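Local coordinates for purine nucleoside phosphorylase (Schistosoma mansoni, PDB 6AWE), which probably catalyses the reversible phosphorolysis of purine nucleosides such as inosine and guanosine to the free base and ribose 1-phosphate, at residues L113-L118 with I235-V240. Sequence-based numbering, arbitrary orientation.
Sequences LLITNL and IKVLAV. With C0J (2-fluoro-6-{[2-(pyridin-2-yl)ethyl]amino}benzonitrile), chain J.
Strands 113-118 and 236-240 run side by side as parallel neighbours in the central mixed beta-sheet of the phosphorylase fold, their axes 17° apart. Five backbone hydrogen bonds join them, from Leu113 N to Lys236 O (2.8 Å) at one end to Asn117 N and Val240 O (3.1 Å) at the other. Between these, Leu238 N and Val240 N donate to the carbonyls of Leu113 and Ile115, and Ile115 N returns a bond to Leu238 O. Several carbonyls also receive a CA-H...O contact, such as that from Thr116 CA to Val240 O (3.2 Å).

On the face bearing Leu113, Ile115, Val237 and Ala239, the CD1 tip of Ile115 slants across to CG1 of Val237, 4.1 Å away. Val237 and Leu113 are covered by helix 224-232. Where the second strand begins, CG2 of Ile235 lies 3.8 Å from CB of Leu113, a contact made by the branch that stands anti to the Ile235 nitrogen, with CG1 beside that nitrogen (chi1 -68°). On the other face, the CD2 methyl at the end of Leu114 comes within 3.9 Å of CB of Leu238, while Phe277 and Ile281 of helix 259-283 pack over Leu114.

Thr116 and Asn117 are held from outside the pair: Thr116 OG1 accepts from Gly34 N, and the amide of Asn117 is gripped at both ends, OD1 by Ser241 OG and ND2 by Thr223 OG1. One residue further, Leu118 O lies 3.6 Å from C1 of the bound fluorobenzonitrile ligand, a van der Waals approach; the ligand is hydrogen-bonded to Asn197 ND2 and Glu203 OE1. Helices covering both faces of a buried parallel strand pair are characteristic of the alpha/beta core of the purine nucleoside phosphorylase fold.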
# COMPACT_ATOMS: atom_id res chain seq x y z
N LEU A 113 1.86 3.89 27.36
CA LEU A 113 0.90 2.96 26.76
C LEU A 113 1.53 1.58 26.66
O LEU A 113 2.62 1.45 26.09
CB LEU A 113 0.45 3.44 25.36
CG LEU A 113 -0.46 2.57 24.47
CD1 LEU A 113 -1.81 2.37 25.16
CD2 LEU A 113 -0.66 3.30 23.11
N LEU A 114 0.85 0.56 27.23
CA LEU A 114 1.26 -0.85 27.18
C LEU A 114 0.35 -1.62 26.23
O LEU A 114 -0.87 -1.53 26.34
CB LEU A 114 1.22 -1.47 28.60
CG LEU A 114 1.91 -0.69 29.74
CD1 LEU A 114 1.64 -1.45 31.08
CD2 LEU A 114 3.40 -0.48 29.56
N ILE A 115 0.95 -2.39 25.28
CA ILE A 115 0.22 -3.06 24.21
C ILE A 115 0.66 -4.52 24.06
O ILE A 115 1.85 -4.82 24.07
CB ILE A 115 0.42 -2.35 22.85
CG1 ILE A 115 0.18 -0.85 22.97
CG2 ILE A 115 -0.53 -2.95 21.78
CD1 ILE A 115 0.55 -0.11 21.70
N THR A 116 -0.31 -5.44 23.91
CA THR A 116 0.01 -6.81 23.53
C THR A 116 -0.71 -7.17 22.24
O THR A 116 -1.76 -6.59 21.89
CB THR A 116 -0.34 -7.82 24.67
OG1 THR A 116 -1.75 -7.79 24.91
CG2 THR A 116 0.39 -7.45 25.98
N ASN A 117 -0.15 -8.16 21.53
CA ASN A 117 -0.78 -8.69 20.33
C ASN A 117 -0.39 -10.15 20.15
O ASN A 117 0.50 -10.67 20.84
CB ASN A 117 -0.40 -7.86 19.08
CG ASN A 117 1.07 -7.88 18.77
OD1 ASN A 117 1.64 -8.91 18.48
ND2 ASN A 117 1.68 -6.70 18.72
N LEU A 118 -1.12 -10.82 19.25
CA LEU A 118 -0.75 -12.13 18.73
C LEU A 118 -0.11 -11.98 17.36
O LEU A 118 -0.60 -11.20 16.52
CB LEU A 118 -1.97 -13.04 18.64
CG LEU A 118 -2.52 -13.83 19.87
CD1 LEU A 118 -1.64 -15.06 20.09
CD2 LEU A 118 -2.56 -13.02 21.10
N ILE A 235 3.62 10.04 24.00
CA ILE A 235 3.33 8.94 24.92
C ILE A 235 4.37 7.84 24.67
O ILE A 235 4.56 7.40 23.53
CB ILE A 235 1.90 8.40 24.69
CG1 ILE A 235 0.89 9.47 25.14
CG2 ILE A 235 1.66 7.09 25.46
CD1 ILE A 235 -0.52 9.17 24.79
N LYS A 236 5.00 7.36 25.75
CA LYS A 236 5.96 6.26 25.68
C LYS A 236 5.25 4.92 25.49
O LYS A 236 4.17 4.72 26.04
CB LYS A 236 6.78 6.19 26.97
CG LYS A 236 7.63 7.38 27.26
CD LYS A 236 8.30 7.12 28.63
CE LYS A 236 9.33 8.14 29.01
NZ LYS A 236 9.97 7.71 30.27
N VAL A 237 5.87 3.97 24.74
CA VAL A 237 5.23 2.68 24.42
C VAL A 237 6.11 1.47 24.79
O VAL A 237 7.33 1.48 24.60
CB VAL A 237 4.89 2.59 22.91
CG1 VAL A 237 4.28 1.26 22.55
CG2 VAL A 237 3.96 3.68 22.50
N LEU A 238 5.47 0.45 25.36
CA LEU A 238 5.98 -0.93 25.40
C LEU A 238 5.02 -1.82 24.63
O LEU A 238 3.81 -1.80 24.90
CB LEU A 238 6.09 -1.45 26.86
CG LEU A 238 6.41 -2.93 27.05
CD1 LEU A 238 7.82 -3.22 26.69
CD2 LEU A 238 6.23 -3.37 28.54
N ALA A 239 5.52 -2.60 23.65
CA ALA A 239 4.65 -3.50 22.87
C ALA A 239 5.25 -4.90 22.91
O ALA A 239 6.45 -5.07 22.66
CB ALA A 239 4.51 -3.01 21.41
N VAL A 240 4.41 -5.92 23.19
CA VAL A 240 4.87 -7.31 23.34
C VAL A 240 4.01 -8.20 22.46
O VAL A 240 2.78 -8.14 22.54
CB VAL A 240 4.75 -7.78 24.80
CG1 VAL A 240 5.27 -9.23 24.95
CG2 VAL A 240 5.52 -6.82 25.76
C12 C0J J . -0.26 -13.50 11.73
C13 C0J J . -0.17 -12.53 10.53
C11 C0J J . 0.96 -20.86 8.96
C10 C0J J . 0.16 -21.13 7.95
C9 C0J J . -0.37 -20.03 7.08
C8 C0J J . -0.04 -18.80 7.34
C7 C0J J . 0.87 -18.49 8.52
C4 C0J J . 0.14 -14.78 11.70
C5 C0J J . 0.90 -16.78 10.31
C6 C0J J . 1.21 -17.03 8.82
C3 C0J J . -0.06 -15.68 12.91
C2 C0J J . -0.67 -15.16 14.01
C1 C0J J . -1.13 -13.72 14.04
N2 C0J J . -0.10 -11.79 9.66
C C0J J . -0.95 -12.98 12.96
F C0J J . -1.38 -11.70 13.00
N C0J J . 0.76 -15.33 10.54
N1 C0J J . 1.34 -19.46 9.28